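PDB 4RKS: mevalonate 3-kinase from Thermoplasma acidophilum, which phosphorylates (R)-mevalonate with ATP to give (R)-3-phosphomevalonate, a step of the alternative mevalonate pathway found in extreme acidophiles of the order Thermoplasmatales. Local coordinates for residues A[90-95]-A[155-160]; A[39-42]-A[46-49]. All coordinates share one frame; numbering follows the deposited sequence.

Contact 1. Residues A[90-95]-A[155-160]; sequences NRSVRR and RAVSES. With MEV ((R)-mevalonate), chain C.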
loop_
_atom_site.group_PDB
_atom_site.type_symbol
_atom_site.label_atom_id
_atom_site.label_comp_id
_atom_site.label_asym_id
_atom_site.label_seq_id
_atom_site.Cartn_x
_atom_site.Cartn_y
_atom_site.Cartn_z
ATOM N N ASN A 90 16.155 7.089 12.942
ATOM C CA ASN A 90 16.162 5.631 12.975
ATOM C C ASN A 90 17.044 5.065 11.851
ATOM O O ASN A 90 17.315 3.857 11.800
ATOM C CB ASN A 90 14.733 5.089 12.857
ATOM N N ARG A 91 17.492 5.960 10.966
ATOM C CA ARG A 91 18.205 5.608 9.734
ATOM C C ARG A 91 17.345 4.681 8.883
ATOM O O ARG A 91 17.853 3.785 8.213
ATOM C CB ARG A 91 19.567 4.963 10.039
ATOM C CG ARG A 91 20.450 5.797 10.967
ATOM C CD ARG A 91 21.819 5.166 11.163
ATOM N NE ARG A 91 22.577 5.152 9.918
ATOM C CZ ARG A 91 23.245 6.198 9.441
ATOM N NH1 ARG A 91 23.252 7.343 10.109
ATOM N NH2 ARG A 91 23.906 6.102 8.294
ATOM N N SER A 92 16.036 4.911 8.923
ATOM C CA SER A 92 15.072 4.145 8.139
ATOM C C SER A 92 15.373 4.231 6.630
ATOM O O SER A 92 15.614 3.217 5.974
ATOM C CB SER A 92 13.654 4.644 8.445
ATOM O OG SER A 92 12.723 4.176 7.486
ATOM N N VAL A 93 15.377 5.444 6.086
ATOM C CA VAL A 93 15.702 5.639 4.675
ATOM C C VAL A 93 17.212 5.533 4.447
ATOM O O VAL A 93 17.659 4.955 3.456
ATOM C CB VAL A 93 15.184 7.005 4.160
ATOM C CG1 VAL A 93 15.756 7.323 2.772
ATOM C CG2 VAL A 93 13.655 7.011 4.132
ATOM N N ARG A 94 17.997 6.068 5.379
ATOM C CA ARG A 94 19.444 6.063 5.230
ATOM C C ARG A 94 20.036 4.645 5.216
ATOM O O ARG A 94 21.055 4.421 4.579
ATOM C CB ARG A 94 20.091 6.914 6.326
ATOM C CG ARG A 94 19.914 8.420 6.078
ATOM C CD ARG A 94 20.808 9.282 6.955
ATOM N NE ARG A 94 20.525 9.105 8.373
ATOM C CZ ARG A 94 21.142 9.770 9.344
ATOM N NH1 ARG A 94 22.078 10.666 9.048
ATOM N NH2 ARG A 94 20.823 9.537 10.611
ATOM N N ARG A 95 19.388 3.698 5.893
ATOM C CA ARG A 95 19.780 2.283 5.819
ATOM C C ARG A 95 19.778 1.753 4.394
ATOM O O ARG A 95 20.730 1.091 3.968
ATOM C CB ARG A 95 18.852 1.404 6.656
ATOM C CG ARG A 95 19.459 0.933 7.955
ATOM C CD ARG A 95 18.507 0.015 8.699
ATOM N NE ARG A 95 18.818 -0.028 10.124
ATOM C CZ ARG A 95 18.375 0.860 11.007
ATOM N NH1 ARG A 95 18.702 0.750 12.287
ATOM N NH2 ARG A 95 17.602 1.860 10.607
ATOM N N ARG A 155 11.411 -2.763 2.944
ATOM C CA ARG A 155 10.368 -2.939 3.959
ATOM C C ARG A 155 10.677 -2.178 5.241
ATOM O O ARG A 155 9.766 -1.862 6.015
ATOM C CB ARG A 155 10.140 -4.429 4.254
ATOM C CG ARG A 155 9.411 -5.131 3.121
ATOM C CD ARG A 155 8.877 -6.522 3.489
ATOM N NE ARG A 155 8.619 -7.279 2.269
ATOM C CZ ARG A 155 9.489 -8.138 1.760
ATOM N NH1 ARG A 155 10.624 -8.367 2.403
ATOM N NH2 ARG A 155 9.227 -8.776 0.635
ATOM N N ALA A 156 11.953 -1.850 5.443
ATOM C CA ALA A 156 12.371 -1.062 6.590
ATOM C C ALA A 156 11.767 0.328 6.502
ATOM O O ALA A 156 11.543 0.987 7.509
ATOM C CB ALA A 156 13.899 -0.981 6.666
ATOM N N VAL A 157 11.510 0.767 5.278
ATOM C CA VAL A 157 10.870 2.035 5.047
ATOM C C VAL A 157 9.350 1.878 5.185
ATOM O O VAL A 157 8.696 2.691 5.827
ATOM C CB VAL A 157 11.247 2.583 3.663
ATOM C CG1 VAL A 157 10.525 3.893 3.386
ATOM C CG2 VAL A 157 12.765 2.768 3.592
ATOM N N SER A 158 8.800 0.817 4.603
ATOM C CA SER A 158 7.379 0.519 4.736
ATOM C C SER A 158 7.124 -0.950 4.436
ATOM O O SER A 158 7.531 -1.445 3.393
ATOM C CB SER A 158 6.548 1.405 3.804
ATOM O OG SER A 158 5.190 1.011 3.807
ATOM N N GLU A 159 6.426 -1.637 5.336
ATOM C CA GLU A 159 6.350 -3.091 5.287
ATOM C C GLU A 159 5.596 -3.625 4.067
ATOM O O GLU A 159 5.776 -4.784 3.705
ATOM C CB GLU A 159 5.717 -3.645 6.576
ATOM C CG GLU A 159 4.312 -3.133 6.869
ATOM C CD GLU A 159 4.294 -1.795 7.611
ATOM O OE1 GLU A 159 5.382 -1.227 7.869
ATOM O OE2 GLU A 159 3.183 -1.310 7.941
ATOM N N SER A 160 4.768 -2.791 3.435
ATOM C CA SER A 160 4.033 -3.201 2.231
ATOM C C SER A 160 4.560 -2.533 0.947
ATOM O O SER A 160 3.796 -2.249 0.015
ATOM C CB SER A 160 2.539 -2.903 2.386
ATOM O OG SER A 160 1.977 -3.641 3.458
HETATM C C8 MEV C . -0.319 -2.475 6.241
HETATM O O8 MEV C . 0.998 -2.371 6.748
HETATM C C2 MEV C . -1.279 -2.255 7.389
HETATM C C3 MEV C . -2.733 -1.985 7.039
HETATM O O7 MEV C . -2.881 -0.990 6.059
HETATM C C4 MEV C . -3.421 -3.249 6.551
HETATM C C5 MEV C . -3.204 -3.527 5.075
HETATM O O3 MEV C . -3.347 -2.619 4.201
HETATM O O4 MEV C . -2.851 -4.676 4.717
HETATM C C6 MEV C . -3.401 -1.506 8.309
#

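Contact 2. Residues A[39-42]-A[46-49]; sequences GGIA and TRTP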
loop_
_atom_site.group_PDB
_atom_site.type_symbol
_atom_site.label_atom_id
_atom_site.label_comp_id
_atom_site.label_asym_id
_atom_site.label_seq_id
_atom_site.Cartn_x
_atom_site.Cartn_y
_atom_site.Cartn_z
ATOM N N GLY A 39 -1.539 -7.653 9.607
ATOM C CA GLY A 39 -1.379 -7.253 10.984
ATOM C C GLY A 39 -0.258 -8.047 11.605
ATOM O O GLY A 39 -0.350 -9.277 11.722
ATOM N N GLY A 40 0.805 -7.354 12.006
ATOM C CA GLY A 40 1.919 -8.004 12.671
ATOM C C GLY A 40 3.204 -7.924 11.874
ATOM O O GLY A 40 3.248 -8.272 10.692
ATOM N N ILE A 41 4.260 -7.476 12.543
ATOM C CA ILE A 41 5.572 -7.320 11.937
ATOM C C ILE A 41 6.607 -8.090 12.788
ATOM O O ILE A 41 6.585 -8.015 14.018
ATOM C CB ILE A 41 5.908 -5.797 11.805
ATOM C CG1 ILE A 41 5.956 -5.383 10.341
ATOM C CG2 ILE A 41 7.178 -5.415 12.521
ATOM C CD1 ILE A 41 4.670 -5.598 9.624
ATOM N N ALA A 42 7.483 -8.851 12.137
ATOM C CA ALA A 42 8.406 -9.756 12.844
ATOM C C ALA A 42 9.425 -9.024 13.701
ATOM O O ALA A 42 9.861 -9.528 14.734
ATOM C CB ALA A 42 9.130 -10.639 11.855
ATOM N N THR A 46 13.720 -4.561 10.389
ATOM C CA THR A 46 13.543 -5.159 9.071
ATOM C C THR A 46 12.089 -5.124 8.605
ATOM O O THR A 46 11.808 -5.123 7.402
ATOM C CB THR A 46 14.018 -6.612 9.067
ATOM O OG1 THR A 46 13.129 -7.402 9.868
ATOM C CG2 THR A 46 15.408 -6.696 9.639
ATOM N N ARG A 47 11.182 -5.138 9.576
ATOM C CA ARG A 47 9.741 -5.001 9.365
ATOM C C ARG A 47 9.139 -6.068 8.459
ATOM O O ARG A 47 8.171 -5.802 7.751
ATOM C CB ARG A 47 9.415 -3.606 8.823
ATOM C CG ARG A 47 9.984 -2.466 9.666
ATOM C CD ARG A 47 9.153 -1.208 9.492
ATOM N NE ARG A 47 7.851 -1.360 10.134
ATOM C CZ ARG A 47 6.977 -0.374 10.319
ATOM N NH1 ARG A 47 7.251 0.856 9.900
ATOM N NH2 ARG A 47 5.826 -0.619 10.921
ATOM N N THR A 48 9.683 -7.282 8.510
ATOM C CA THR A 48 9.088 -8.416 7.797
ATOM C C THR A 48 7.656 -8.722 8.280
ATOM O O THR A 48 7.422 -8.842 9.476
ATOM C CB THR A 48 9.961 -9.676 7.958
ATOM O OG1 THR A 48 11.303 -9.362 7.576
ATOM C CG2 THR A 48 9.448 -10.834 7.092
ATOM N N PRO A 49 6.693 -8.836 7.345
ATOM C CA PRO A 49 5.306 -9.193 7.689
ATOM C C PRO A 49 5.214 -10.544 8.413
ATOM O O PRO A 49 5.827 -11.506 7.955
ATOM C CB PRO A 49 4.614 -9.280 6.324
ATOM C CG PRO A 49 5.434 -8.421 5.429
ATOM C CD PRO A 49 6.852 -8.580 5.901
#

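Contact 1. Residues A[90-95]-A[155-160]
Ser92, Val157 and Ala156 make most of this small interface, in which the N-terminal part of helix 92-99 rests against the loop that follows helix 147-154 in the N-terminal domain of a GHMP-family kinase. The principle it illustrates is that a loop can serve a ligand at one end and rest on the fold at the other. With OG turned opposite the backbone N about CA-CB (chi1 165°), the Ser92 hydroxyl comes alongside the loop backbone, OG lying 3.7 Å from Val157 CA. From there OG gives a weak hydrogen bond, 3.4 Å long, to Ala156 O. Val157 answers with one branch: CG2 lies 3.7 Å from Ser92 O, a carbonyl buried here with no partner in the model, and reaches Val93 CG2 at 4.4 Å. The CB of Ala156 is directed at the helix turn. Val157 also packs on Ala131 of helix 128-141 and lies near the ATP-binding Ser126. Two residues further on, Glu159 binds the substrate: its chain folds at chi2 (-85°), and OE2, hydrogen-bonded to His211 NE2, stands 2.7 Å from O8 of mevalonate.

Contact 2. Residues A[39-42]-A[46-49]
Ala42 N and Thr48 O form the one backbone hydrogen bond between these two irregular pieces, 2.7 Å long and nearly straight at 174°. It belongs to a single antiparallel beta bridge, Ile41 with Pro49, a non-hydrogen-bonded pair flanked on the other side by the backbone bonding of Gly40 with Leu50. The bridge pinches off a tight loop without building a sheet, an example of how one bridge can give shape to an irregular segment. The same carbonyl is used again: Ile41 CA approaches Thr48 O at 3.4 Å in a CA-H...O contact, and Ala42 CB comes equally near that oxygen while also meeting Thr48 CB. Next to the bridge, Ile41 lays its longer branch over the neighbouring peptide, with CG1 3.4 Å from Arg47 O and CD1 reaching on to Pro49 CA at 4.1 Å. Its CG2 faces Arg47 CA.

The CA-CB bond of Arg47 points away from 39-42, though CB still touches Ile41 CG1, and a bend at chi3 (71°) carries the guanidinium to two acids: NH2 makes salt bridges with Asp208 and with the substrate-binding Glu159. This probably helps to orient the Glu159 carboxylate. Further out, Gly40 N bonds to His211 ND1 and Pro49 O to Ser174 OG. The pinched loop is part of the connection from strand 24-34 to strand 53-59, with Ile41 and Arg47 against His211 of helix 207-214 and Pro49 tied to the end of strand 169-174.

In the fold
From the N terminus the chain runs through strand 24-34 into a long connection, where contact 2 closes a loop with just three residues between its segments before strand 53-59 begins. Contact 1 opens later, at helix 92-99, and closes after 59 intervening residues, which include strand 113-120 and helices 128-141 and 147-154. The two follow one another in series, neither nested nor crossed, yet their centres lie only 12 Å apart. They meet where loop 155-160 backs onto loop 39-49: Arg155 O packs on Arg47 CB, and Glu159 CG on Ile41 CD1. Together they join helix 92-99, through two loops that touch in space, 155-160 and 39-49, to the mevalonate pocket and helix 207-214.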